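Alpha-glucosidase (PDB 5HQA) hydrolyses alpha-glucosides as a chloride-activated, calcium-containing glycoside hydrolase of family 97, and is held here in complex with the inhibitor acarbose. Local coordinates at residues 557-562 / 566-571; 473-478 / 517-522; 600-605 / 656-661; 239-244 / 482-487. All blocks are in the same frame, centred on the assembly; numbering follows the deposited sequence.

Interaction 1 of 4, residues 557-562 / 566-571; sequences SIALDG and DFIVFA. With MG (magnesium ion), chain F.
Ile558 and Ala571 hold each other by two backbone hydrogen bonds, Ile558 N to Ala571 O at 2.8 Å and a nearly straight return from Ala571 N to Ile558 O (175°). Leu560 N then gives to Val569 O, and Val569 N to Asp561 O. Because the 557-562 strand spends two residues, Leu560 and Asp561, opposite Val569, the register slips by one: a beta bulge, in which the N of Asp561 is buried without a partner.

Two CH-pi contacts come next. The CB of Ala559 stands over the face of the Phe570 ring, 4.2 Å from its centroid, on the side where Val241 also packs. Phe567 has CG between its backbone N and carbonyl carbon (chi1 74°), which swings the ring back over the neighbouring strand, where Gly562 CA sits 3.6 Å from the ring centroid. A side chain on Gly562 would run into Phe567 O. The Asp561 carboxylate, turned almost perpendicular to this ring, brings OD1 to its edge, 3.6 Å from Phe567 CZ, while OD2 takes the N-H of Gly562 from above the carboxylate plane.

Apolar packing fills the other end, with Leu560 CD1 reaching Ala571 CB at 3.8 Å and Val569 CG1 beside it.

At the turn, Asp566 OD1 binds the magnesium ion at 2.1 Å together with three waters, Gly565 O and Asp592. The whole is an antiparallel beta hairpin at the edge of the C-terminal sheet, with a bulge at Leu560-Asp561 and a classic bulge at Asp566-Phe567, beside the metal.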
loop_
_atom_site.group_PDB
_atom_site.type_symbol
_atom_site.label_atom_id
_atom_site.label_comp_id
_atom_site.label_asym_id
_atom_site.label_seq_id
_atom_site.Cartn_x
_atom_site.Cartn_y
_atom_site.Cartn_z
ATOM N N SER A 557 -2.273 8.019 -14.626
ATOM C CA SER A 557 -1.065 8.283 -13.851
ATOM C C SER A 557 0.134 7.792 -14.652
ATOM O O SER A 557 0.041 6.771 -15.347
ATOM C CB SER A 557 -1.081 7.573 -12.485
ATOM O OG SER A 557 -2.083 8.088 -11.631
ATOM N N ILE A 558 1.254 8.519 -14.564
ATOM C CA ILE A 558 2.496 8.142 -15.244
ATOM C C ILE A 558 3.668 8.524 -14.356
ATOM O O ILE A 558 3.878 9.714 -14.090
ATOM C CB ILE A 558 2.677 8.837 -16.607
ATOM C CG1 ILE A 558 1.385 8.821 -17.422
ATOM C CG2 ILE A 558 3.828 8.177 -17.372
ATOM C CD1 ILE A 558 1.359 9.839 -18.546
ATOM N N ALA A 559 4.455 7.539 -13.935
ATOM C CA ALA A 559 5.760 7.837 -13.352
ATOM C C ALA A 559 6.698 8.187 -14.502
ATOM O O ALA A 559 7.024 7.326 -15.327
ATOM C CB ALA A 559 6.280 6.657 -12.533
ATOM N N LEU A 560 7.099 9.461 -14.578
ATOM C CA LEU A 560 7.857 9.953 -15.727
ATOM C C LEU A 560 9.331 9.594 -15.648
ATOM O O LEU A 560 9.967 9.375 -16.683
ATOM C CB LEU A 560 7.724 11.469 -15.833
ATOM C CG LEU A 560 6.319 12.010 -16.069
ATOM C CD1 LEU A 560 6.325 13.525 -16.006
ATOM C CD2 LEU A 560 5.821 11.534 -17.414
ATOM N N ASP A 561 9.893 9.557 -14.448
ATOM C CA ASP A 561 11.322 9.352 -14.272
ATOM C C ASP A 561 11.553 9.023 -12.804
ATOM O O ASP A 561 10.687 9.272 -11.959
ATOM C CB ASP A 561 12.108 10.597 -14.698
ATOM C CG ASP A 561 13.591 10.333 -14.849
ATOM O OD1 ASP A 561 14.331 11.325 -15.029
ATOM O OD2 ASP A 561 14.021 9.151 -14.785
ATOM N N GLY A 562 12.709 8.447 -12.508
ATOM C CA GLY A 562 13.014 8.130 -11.127
ATOM C C GLY A 562 14.089 7.079 -11.025
ATOM O O GLY A 562 14.487 6.448 -12.007
ATOM N N ASP A 566 16.440 7.453 -4.783
ATOM C CA ASP A 566 16.998 8.729 -5.213
ATOM C C ASP A 566 15.928 9.751 -5.556
ATOM O O ASP A 566 15.945 10.854 -5.000
ATOM C CB ASP A 566 17.935 8.532 -6.417
ATOM C CG ASP A 566 19.229 7.833 -6.044
ATOM O OD1 ASP A 566 19.530 7.719 -4.826
ATOM O OD2 ASP A 566 19.951 7.400 -6.972
ATOM N N PHE A 567 14.994 9.433 -6.454
ATOM C CA PHE A 567 13.964 10.415 -6.799
ATOM C C PHE A 567 12.843 9.741 -7.569
ATOM O O PHE A 567 12.996 8.626 -8.072
ATOM C CB PHE A 567 14.532 11.579 -7.628
ATOM C CG PHE A 567 14.847 11.226 -9.062
ATOM C CD1 PHE A 567 16.008 10.522 -9.385
ATOM C CD2 PHE A 567 14.000 11.627 -10.096
ATOM C CE1 PHE A 567 16.315 10.208 -10.716
ATOM C CE2 PHE A 567 14.294 11.321 -11.424
ATOM C CZ PHE A 567 15.453 10.608 -11.737
ATOM N N ILE A 568 11.715 10.447 -7.671
ATOM C CA ILE A 568 10.611 10.017 -8.525
ATOM C C ILE A 568 9.834 11.253 -8.963
ATOM O O ILE A 568 9.718 12.230 -8.217
ATOM C CB ILE A 568 9.682 8.986 -7.828
ATOM C CG1 ILE A 568 8.533 8.594 -8.771
ATOM C CG2 ILE A 568 9.151 9.538 -6.520
ATOM C CD1 ILE A 568 8.198 7.154 -8.809
ATOM N N VAL A 569 9.316 11.206 -10.196
ATOM C CA VAL A 569 8.465 12.245 -10.771
ATOM C C VAL A 569 7.190 11.583 -11.274
ATOM O O VAL A 569 7.251 10.674 -12.114
ATOM C CB VAL A 569 9.156 12.990 -11.925
ATOM C CG1 VAL A 569 8.260 14.127 -12.428
ATOM C CG2 VAL A 569 10.515 13.516 -11.484
ATOM N N PHE A 570 6.037 12.047 -10.784
ATOM C CA PHE A 570 4.730 11.551 -11.202
ATOM C C PHE A 570 3.964 12.663 -11.894
ATOM O O PHE A 570 3.999 13.811 -11.450
ATOM C CB PHE A 570 3.900 11.081 -10.005
ATOM C CG PHE A 570 3.749 9.590 -9.892
ATOM C CD1 PHE A 570 2.862 8.907 -10.711
ATOM C CD2 PHE A 570 4.447 8.884 -8.925
ATOM C CE1 PHE A 570 2.697 7.524 -10.591
ATOM C CE2 PHE A 570 4.284 7.510 -8.794
ATOM C CZ PHE A 570 3.404 6.837 -9.625
ATOM N N ALA A 571 3.274 12.320 -12.983
ATOM C CA ALA A 571 2.243 13.166 -13.569
ATOM C C ALA A 571 0.927 12.393 -13.560
ATOM O O ALA A 571 0.899 11.207 -13.917
ATOM C CB ALA A 571 2.615 13.587 -14.994
HETATM MG MG MG F . 19.484 7.964 -2.768
HETATM O O HOH W 1 19.534 7.997 -0.739
HETATM O O HOH W 2 21.477 8.584 -2.729
HETATM O O HOH W 3 20.077 5.976 -2.660
#

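Interaction 2 of 4, residues 473-478 / 517-522; sequences EHISML and LALYVV
Ile475 lays its branched side chain against the CD2 methyl of Leu519, and three of its carbons share that one methyl. CG1 is nearest, 3.8 Å from Leu519 CD2, with CG2 and CD1 both 3.9 Å from the same atom, so the leucine branch nests against the fork of the isoleucine. The two side chains cross at about a right angle. Leu519 does not start out facing its partner; its CG lies anti to the carbonyl carbon (chi1 -63°), and only the end of the chain comes across.

The second touch is made by Ile475 CG2, which meets Val522 CG1 at 4.0 Å. One isoleucine therefore spans Leu519 and Val522, three residues apart and about one turn along the other helix. With only a methyl in place of this isoleucine, as in an alanine, Leu519 CD2 would probably face a gap and Val522 CG1 lose its neighbour across the interface.

No hydrogen bond crosses between the segments, and all three residues are buried. Within each segment one carbonyl takes two donors: Glu473 O accepts from both Ser476 OG and Met477 N at the start of 473-478, and Ala518 O from both Val521 N and Val522 N near the kink of 517-522.

Phe490 packs on both Ile475 and Leu519, and Val590 of strand 585-591 lies against Ile475 and Ala518. Helix 541-549 covers Leu517 and Val521, while Val521 O takes a hydrogen bond from Arg572 NE. The contact thus joins two helices of the glycosidase domain beneath a strand of the C-terminal sheet.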
loop_
_atom_site.group_PDB
_atom_site.type_symbol
_atom_site.label_atom_id
_atom_site.label_comp_id
_atom_site.label_asym_id
_atom_site.label_seq_id
_atom_site.Cartn_x
_atom_site.Cartn_y
_atom_site.Cartn_z
ATOM N N GLU A 473 15.683 9.940 2.119
ATOM C CA GLU A 473 15.456 9.015 1.004
ATOM C C GLU A 473 14.153 8.222 1.122
ATOM O O GLU A 473 13.810 7.471 0.196
ATOM C CB GLU A 473 16.629 8.034 0.891
ATOM C CG GLU A 473 16.651 7.010 2.021
ATOM C CD GLU A 473 17.836 6.059 1.940
ATOM O OE1 GLU A 473 18.700 6.224 1.043
ATOM O OE2 GLU A 473 17.903 5.145 2.790
ATOM N N HIS A 474 13.420 8.367 2.229
ATOM C CA HIS A 474 12.323 7.445 2.521
ATOM C C HIS A 474 11.255 7.450 1.422
ATOM O O HIS A 474 10.807 6.384 0.978
ATOM C CB HIS A 474 11.705 7.789 3.877
ATOM C CG HIS A 474 10.698 6.786 4.350
ATOM N ND1 HIS A 474 10.996 5.445 4.504
ATOM C CD2 HIS A 474 9.395 6.927 4.691
ATOM C CE1 HIS A 474 9.918 4.805 4.922
ATOM N NE2 HIS A 474 8.934 5.682 5.048
ATOM N N ILE A 475 10.803 8.636 0.986
ATOM C CA ILE A 475 9.743 8.667 -0.022
ATOM C C ILE A 475 10.209 7.989 -1.308
ATOM O O ILE A 475 9.467 7.208 -1.921
ATOM C CB ILE A 475 9.270 10.109 -0.297
ATOM C CG1 ILE A 475 8.844 10.808 1.005
ATOM C CG2 ILE A 475 8.129 10.095 -1.324
ATOM C CD1 ILE A 475 7.766 10.059 1.785
ATOM N N SER A 476 11.441 8.274 -1.740
ATOM C CA SER A 476 11.927 7.672 -2.975
ATOM C C SER A 476 12.207 6.184 -2.816
ATOM O O SER A 476 12.387 5.496 -3.825
ATOM C CB SER A 476 13.174 8.412 -3.463
ATOM O OG SER A 476 14.254 8.216 -2.565
ATOM N N MET A 477 12.260 5.675 -1.580
ATOM C CA MET A 477 12.235 4.229 -1.365
ATOM C C MET A 477 10.813 3.688 -1.476
ATOM O O MET A 477 10.560 2.731 -2.217
ATOM C CB MET A 477 12.814 3.886 0.009
ATOM C CG MET A 477 14.294 4.157 0.146
ATOM S SD MET A 477 15.268 3.019 -0.870
ATOM C CE MET A 477 16.930 3.496 -0.352
ATOM N N LEU A 478 9.876 4.296 -0.739
ATOM C CA LEU A 478 8.485 3.847 -0.765
ATOM C C LEU A 478 7.961 3.724 -2.184
ATOM O O LEU A 478 7.260 2.760 -2.517
ATOM C CB LEU A 478 7.591 4.819 0.018
ATOM C CG LEU A 478 7.741 4.862 1.543
ATOM C CD1 LEU A 478 6.824 5.954 2.120
ATOM C CD2 LEU A 478 7.430 3.504 2.170
ATOM N N LEU A 517 4.204 19.199 -0.153
ATOM C CA LEU A 517 3.159 19.375 -1.160
ATOM C C LEU A 517 3.248 18.303 -2.241
ATOM O O LEU A 517 2.224 17.764 -2.686
ATOM C CB LEU A 517 3.266 20.763 -1.785
ATOM C CG LEU A 517 3.130 21.941 -0.829
ATOM C CD1 LEU A 517 3.319 23.244 -1.582
ATOM C CD2 LEU A 517 1.773 21.902 -0.149
ATOM N N ALA A 518 4.468 17.985 -2.675
ATOM C CA ALA A 518 4.657 16.997 -3.730
ATOM C C ALA A 518 4.075 15.636 -3.357
ATOM O O ALA A 518 3.672 14.871 -4.245
ATOM C CB ALA A 518 6.146 16.869 -4.046
ATOM N N LEU A 519 4.023 15.313 -2.058
ATOM C CA LEU A 519 3.530 13.999 -1.640
ATOM C C LEU A 519 2.122 13.722 -2.148
ATOM O O LEU A 519 1.756 12.560 -2.352
ATOM C CB LEU A 519 3.545 13.885 -0.120
ATOM C CG LEU A 519 4.907 13.975 0.559
ATOM C CD1 LEU A 519 4.754 13.799 2.070
ATOM C CD2 LEU A 519 5.862 12.941 -0.025
ATOM N N TYR A 520 1.305 14.764 -2.333
ATOM C CA TYR A 520 -0.077 14.548 -2.746
ATOM C C TYR A 520 -0.174 13.996 -4.157
ATOM O O TYR A 520 -1.217 13.447 -4.527
ATOM C CB TYR A 520 -0.879 15.856 -2.618
ATOM C CG TYR A 520 -1.146 16.190 -1.168
ATOM C CD1 TYR A 520 -2.280 15.714 -0.526
ATOM C CD2 TYR A 520 -0.234 16.924 -0.430
ATOM C CE1 TYR A 520 -2.514 15.983 0.807
ATOM C CE2 TYR A 520 -0.456 17.196 0.911
ATOM C CZ TYR A 520 -1.598 16.724 1.523
ATOM O OH TYR A 520 -1.816 16.987 2.854
ATOM N N VAL A 521 0.876 14.143 -4.961
ATOM C CA VAL A 521 0.899 13.547 -6.282
ATOM C C VAL A 521 1.838 12.348 -6.348
ATOM O O VAL A 521 1.595 11.432 -7.139
ATOM C CB VAL A 521 1.266 14.593 -7.357
ATOM C CG1 VAL A 521 1.005 14.035 -8.766
ATOM C CG2 VAL A 521 0.474 15.876 -7.134
ATOM N N VAL A 522 2.879 12.303 -5.515
ATOM C CA VAL A 522 3.822 11.193 -5.585
ATOM C C VAL A 522 3.243 9.929 -4.958
ATOM O O VAL A 522 3.407 8.831 -5.501
ATOM C CB VAL A 522 5.158 11.593 -4.929
ATOM C CG1 VAL A 522 6.041 10.366 -4.740
ATOM C CG2 VAL A 522 5.866 12.630 -5.783
#

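Interaction 3 of 4, residues 600-605 / 656-661; sequences ISLDFL and IRFKAL
Phe658 reaches from its strand into the turn at 602-605, and its neighbours change along its length. At the root, CB and then CG both lie 4.0 Å from Leu605 CD2, the two side chains crossing at about a right angle. Further out, CE1 meets both methyls of Leu602. Along the other edge, CE2 is 3.9 Å from Phe604 CZ. The tip, CZ, touches Leu602 CD2 at 3.8 Å and is close to Phe604 CZ.

The two phenyl rings form an offset edge-to-face pair: Phe604 turns its edge toward the face of Phe658, with centroids 5.7 Å apart and planes at 78°. Phe604 CG sits between its backbone N and carbonyl carbon (chi1 56°), and this brings the end of the ring nearer to Phe658. A type I turn, closed by Leu605 N to Leu602 O, sets the three partners on one side of the Phe658 ring, with CG2 of Ile656 over the opposite face; an ST turn at Ser601 precedes it.

Replacing Phe658 by an alanine would probably remove the face that the Phe604 edge packs against and open a gap beside Leu602 and Leu605.

Trp585, Phe611 and Val638 from other strands also pack on Phe658. With no hydrogen bond between the segments, the turn is tied to strand 653-660 by dispersion and ring-edge contacts alone, as expected of a buried hydrophobic core in a beta domain.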
loop_
_atom_site.group_PDB
_atom_site.type_symbol
_atom_site.label_atom_id
_atom_site.label_comp_id
_atom_site.label_asym_id
_atom_site.label_seq_id
_atom_site.Cartn_x
_atom_site.Cartn_y
_atom_site.Cartn_z
ATOM N N ILE A 600 12.275 17.538 -17.539
ATOM C CA ILE A 600 10.985 16.896 -17.748
ATOM C C ILE A 600 10.350 17.462 -19.013
ATOM O O ILE A 600 10.246 18.683 -19.170
ATOM C CB ILE A 600 10.060 17.108 -16.530
ATOM C CG1 ILE A 600 10.562 16.285 -15.342
ATOM C CG2 ILE A 600 8.618 16.754 -16.859
ATOM C CD1 ILE A 600 10.615 14.799 -15.615
ATOM N N SER A 601 9.929 16.581 -19.913
ATOM C CA SER A 601 9.077 16.998 -21.016
ATOM C C SER A 601 7.634 17.100 -20.540
ATOM O O SER A 601 7.153 16.254 -19.781
ATOM C CB SER A 601 9.162 16.006 -22.176
ATOM O OG SER A 601 8.154 16.289 -23.129
ATOM N N LEU A 602 6.937 18.142 -20.990
ATOM C CA LEU A 602 5.522 18.289 -20.678
ATOM C C LEU A 602 4.631 17.628 -21.719
ATOM O O LEU A 602 3.445 17.965 -21.807
ATOM C CB LEU A 602 5.157 19.771 -20.530
ATOM C CG LEU A 602 5.873 20.514 -19.394
ATOM C CD1 LEU A 602 5.349 21.943 -19.264
ATOM C CD2 LEU A 602 5.735 19.765 -18.069
ATOM N N ASP A 603 5.163 16.686 -22.501
ATOM C CA ASP A 603 4.337 16.140 -23.573
ATOM C C ASP A 603 3.251 15.187 -23.073
ATOM O O ASP A 603 2.478 14.683 -23.895
ATOM C CB ASP A 603 5.209 15.467 -24.643
ATOM C CG ASP A 603 6.009 14.277 -24.123
ATOM O OD1 ASP A 603 5.736 13.755 -23.021
ATOM O OD2 ASP A 603 6.929 13.847 -24.850
ATOM N N PHE A 604 3.144 14.941 -21.763
ATOM C CA PHE A 604 1.960 14.253 -21.257
ATOM C C PHE A 604 0.713 15.126 -21.333
ATOM O O PHE A 604 -0.402 14.594 -21.335
ATOM C CB PHE A 604 2.180 13.776 -19.814
ATOM C CG PHE A 604 2.572 14.867 -18.860
ATOM C CD1 PHE A 604 1.606 15.629 -18.217
ATOM C CD2 PHE A 604 3.914 15.124 -18.591
ATOM C CE1 PHE A 604 1.966 16.641 -17.329
ATOM C CE2 PHE A 604 4.283 16.137 -17.707
ATOM C CZ PHE A 604 3.304 16.893 -17.068
ATOM N N LEU A 605 0.869 16.448 -21.403
ATOM C CA LEU A 605 -0.287 17.327 -21.480
ATOM C C LEU A 605 -1.062 17.073 -22.769
ATOM O O LEU A 605 -0.489 16.728 -23.806
ATOM C CB LEU A 605 0.152 18.791 -21.418
ATOM C CG LEU A 605 0.822 19.237 -20.123
ATOM C CD1 LEU A 605 1.313 20.678 -20.260
ATOM C CD2 LEU A 605 -0.154 19.094 -18.974
ATOM N N ILE A 656 2.961 20.722 -8.900
ATOM C CA ILE A 656 2.452 21.577 -9.968
ATOM C C ILE A 656 1.000 21.237 -10.248
ATOM O O ILE A 656 0.649 20.061 -10.393
ATOM C CB ILE A 656 3.270 21.435 -11.263
ATOM C CG1 ILE A 656 4.752 21.674 -10.988
ATOM C CG2 ILE A 656 2.743 22.409 -12.331
ATOM C CD1 ILE A 656 5.597 21.515 -12.213
ATOM N N ARG A 657 0.165 22.263 -10.353
ATOM C CA ARG A 657 -1.161 22.133 -10.939
ATOM C C ARG A 657 -1.110 22.698 -12.354
ATOM O O ARG A 657 -0.766 23.867 -12.544
ATOM C CB ARG A 657 -2.217 22.869 -10.112
ATOM C CG ARG A 657 -3.561 22.909 -10.807
ATOM C CD ARG A 657 -4.608 23.663 -10.017
ATOM N NE ARG A 657 -5.861 23.662 -10.771
ATOM C CZ ARG A 657 -6.933 24.379 -10.448
ATOM N NH1 ARG A 657 -6.907 25.166 -9.380
ATOM N NH2 ARG A 657 -8.027 24.310 -11.199
ATOM N N PHE A 658 -1.422 21.866 -13.345
ATOM C CA PHE A 658 -1.546 22.316 -14.729
ATOM C C PHE A 658 -3.023 22.592 -14.967
ATOM O O PHE A 658 -3.800 21.674 -15.243
ATOM C CB PHE A 658 -1.005 21.275 -15.702
ATOM C CG PHE A 658 0.463 21.037 -15.568
ATOM C CD1 PHE A 658 1.370 21.865 -16.216
ATOM C CD2 PHE A 658 0.940 19.988 -14.796
ATOM C CE1 PHE A 658 2.733 21.650 -16.095
ATOM C CE2 PHE A 658 2.304 19.765 -14.664
ATOM C CZ PHE A 658 3.201 20.597 -15.315
ATOM N N LYS A 659 -3.411 23.856 -14.843
ATOM C CA LYS A 659 -4.815 24.228 -14.961
ATOM C C LYS A 659 -5.162 24.393 -16.437
ATOM O O LYS A 659 -4.633 25.286 -17.106
ATOM C CB LYS A 659 -5.081 25.507 -14.180
ATOM C CG LYS A 659 -6.495 26.016 -14.275
ATOM C CD LYS A 659 -6.575 27.366 -13.571
ATOM C CE LYS A 659 -8.004 27.752 -13.274
ATOM N NZ LYS A 659 -8.039 29.008 -12.475
ATOM N N ALA A 660 -6.046 23.532 -16.946
ATOM C CA ALA A 660 -6.507 23.667 -18.324
ATOM C C ALA A 660 -7.244 24.984 -18.480
ATOM O O ALA A 660 -8.064 25.347 -17.632
ATOM C CB ALA A 660 -7.422 22.504 -18.704
ATOM N N LEU A 661 -6.944 25.703 -19.557
ATOM C CA LEU A 661 -7.578 26.988 -19.841
ATOM C C LEU A 661 -8.702 26.804 -20.851
ATOM O O LEU A 661 -8.526 26.110 -21.858
ATOM C CB LEU A 661 -6.552 28.000 -20.355
ATOM C CG LEU A 661 -5.449 28.273 -19.335
ATOM C CD1 LEU A 661 -4.455 29.277 -19.870
ATOM C CD2 LEU A 661 -6.042 28.767 -18.025
#

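Interaction 4 of 4, residues 239-244 / 482-487; sequences DLVNSD and RMLAGP
Helix 237-241 ends against the short, weakly bonded helix 482-485, their backbones closest at Val241 and Leu484, whose CA atoms are 6.1 Å apart. Leu484 alone carries the contact from its side. With CG anti to the carbonyl carbon (chi1 -57°), the end of its side chain comes nearer to the other helix than its root does. There the two methyls divide the work: CD1 lies 4.1 Å from Leu240 CB, while CD2 settles against the backbone, 3.8 Å from Leu240 O and 3.8 Å from Val241 CA. Val241 adds CG2, 4.0 Å from Leu484 CD2, the two side chains crossing at about a right angle. Thr173 of strand 172-175 touches both Leu240 and Leu484.

Behind Leu484, Arg482 folds back on its own segment. NH1 gives a straight bond to Pro487 O at 2.8 Å and NH2 one to Gly486 O, met from above that carbonyl's plane; NH1 also reaches Glu455 O, whose residue is a calcium ligand.

Between the N-terminal domain and the glycosidase domain the joint here is purely van der Waals: one leucine against a helix end, with the polar bonds kept within or beyond the segments.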
loop_
_atom_site.group_PDB
_atom_site.type_symbol
_atom_site.label_atom_id
_atom_site.label_comp_id
_atom_site.label_asym_id
_atom_site.label_seq_id
_atom_site.Cartn_x
_atom_site.Cartn_y
_atom_site.Cartn_z
ATOM N N ASP A 239 9.290 1.489 -14.845
ATOM C CA ASP A 239 8.486 0.440 -15.467
ATOM C C ASP A 239 7.828 -0.447 -14.420
ATOM O O ASP A 239 6.766 -1.021 -14.678
ATOM C CB ASP A 239 9.334 -0.411 -16.413
ATOM C CG ASP A 239 9.835 0.372 -17.614
ATOM O OD1 ASP A 239 9.205 1.391 -17.980
ATOM O OD2 ASP A 239 10.861 -0.038 -18.196
ATOM N N LEU A 240 8.443 -0.578 -13.240
ATOM C CA LEU A 240 7.770 -1.261 -12.140
ATOM C C LEU A 240 6.551 -0.474 -11.689
ATOM O O LEU A 240 5.487 -1.049 -11.431
ATOM C CB LEU A 240 8.726 -1.439 -10.956
ATOM C CG LEU A 240 10.056 -2.158 -11.178
ATOM C CD1 LEU A 240 10.828 -2.228 -9.864
ATOM C CD2 LEU A 240 9.808 -3.534 -11.729
ATOM N N VAL A 241 6.701 0.843 -11.572
ATOM C CA VAL A 241 5.633 1.681 -11.044
ATOM C C VAL A 241 4.423 1.670 -11.976
ATOM O O VAL A 241 3.277 1.536 -11.528
ATOM C CB VAL A 241 6.164 3.106 -10.809
ATOM C CG1 VAL A 241 5.033 4.033 -10.453
ATOM C CG2 VAL A 241 7.237 3.103 -9.714
ATOM N N ASN A 242 4.654 1.791 -13.282
ATOM C CA ASN A 242 3.571 1.990 -14.245
ATOM C C ASN A 242 2.833 0.703 -14.627
ATOM O O ASN A 242 2.055 0.717 -15.578
ATOM C CB ASN A 242 4.123 2.678 -15.495
ATOM C CG ASN A 242 4.538 4.099 -15.212
ATOM O OD1 ASN A 242 3.887 4.791 -14.423
ATOM N ND2 ASN A 242 5.628 4.545 -15.831
ATOM N N SER A 243 3.019 -0.384 -13.903
ATOM C CA SER A 243 2.339 -1.633 -14.218
ATOM C C SER A 243 1.028 -1.760 -13.436
ATOM O O SER A 243 0.920 -1.305 -12.295
ATOM C CB SER A 243 3.255 -2.816 -13.901
ATOM O OG SER A 243 2.563 -4.041 -14.055
ATOM N N ASP A 244 0.026 -2.383 -14.070
ATOM C CA ASP A 244 -1.240 -2.722 -13.426
ATOM C C ASP A 244 -1.336 -4.203 -13.058
ATOM O O ASP A 244 -2.442 -4.716 -12.848
ATOM C CB ASP A 244 -2.413 -2.359 -14.338
ATOM C CG ASP A 244 -2.566 -0.863 -14.530
ATOM O OD1 ASP A 244 -2.697 -0.132 -13.523
ATOM O OD2 ASP A 244 -2.562 -0.416 -15.698
ATOM N N ARG A 482 7.012 -0.283 -1.247
ATOM C CA ARG A 482 5.671 -0.296 -0.663
ATOM C C ARG A 482 4.598 0.169 -1.650
ATOM O O ARG A 482 3.515 -0.425 -1.724
ATOM C CB ARG A 482 5.659 0.581 0.593
ATOM C CG ARG A 482 4.271 0.977 1.071
ATOM C CD ARG A 482 3.461 -0.219 1.590
ATOM N NE ARG A 482 2.147 0.236 2.049
ATOM C CZ ARG A 482 1.127 0.516 1.241
ATOM N NH1 ARG A 482 -0.023 0.948 1.748
ATOM N NH2 ARG A 482 1.253 0.356 -0.074
ATOM N N MET A 483 4.872 1.230 -2.419
ATOM C CA MET A 483 3.821 1.775 -3.278
ATOM C C MET A 483 3.520 0.878 -4.475
ATOM O O MET A 483 2.475 1.057 -5.114
ATOM C CB MET A 483 4.178 3.186 -3.753
ATOM C CG MET A 483 4.310 4.210 -2.623
ATOM S SD MET A 483 2.958 4.203 -1.410
ATOM C CE MET A 483 1.590 4.776 -2.415
ATOM N N LEU A 484 4.395 -0.082 -4.798
ATOM C CA LEU A 484 4.043 -1.066 -5.819
ATOM C C LEU A 484 2.878 -1.951 -5.382
ATOM O O LEU A 484 2.198 -2.534 -6.236
ATOM C CB LEU A 484 5.254 -1.934 -6.166
ATOM C CG LEU A 484 6.518 -1.214 -6.652
ATOM C CD1 LEU A 484 7.565 -2.246 -7.065
ATOM C CD2 LEU A 484 6.220 -0.259 -7.808
ATOM N N ALA A 485 2.633 -2.067 -4.075
ATOM C CA ALA A 485 1.542 -2.905 -3.594
ATOM C C ALA A 485 0.182 -2.244 -3.766
ATOM O O ALA A 485 -0.815 -2.949 -3.936
ATOM C CB ALA A 485 1.761 -3.271 -2.122
ATOM N N GLY A 486 0.114 -0.911 -3.732
ATOM C CA GLY A 486 -1.148 -0.201 -3.809
ATOM C C GLY A 486 -1.141 1.064 -2.962
ATOM O O GLY A 486 -0.096 1.473 -2.439
ATOM N N PRO A 487 -2.309 1.698 -2.798
ATOM C CA PRO A 487 -2.353 3.016 -2.135
ATOM C C PRO A 487 -1.887 2.973 -0.684
ATOM O O PRO A 487 -1.998 1.956 0.005
ATOM C CB PRO A 487 -3.834 3.418 -2.229
ATOM C CG PRO A 487 -4.583 2.140 -2.544
ATOM C CD PRO A 487 -3.621 1.303 -3.347
#

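In the fold
Interactions 2 and 3 are buried and apolar, though Phe604 is partly exposed, whereas interactions 1 and 4 are only partly buried. Interaction 1 alone rests on backbone hydrogen bonds across its segments, as a hairpin must; the other three join separate elements by side-chain packing. Interaction 1 also touches each of the rest: Val522 of interaction 2 packs on Ile568, Phe604 of interaction 3 on Leu560 and Ala571, and Asn242 of interaction 4 probably hydrogen-bonds Ala559 N. Interactions 1 and 3 share the C-terminal sheet. The segments of interactions 2 and 4 alternate along the chain, and consecutive helices 474-478 and 482-485 are linked by a probable bond from Met483 N to Leu478 O. All three domains thus meet around the hairpin.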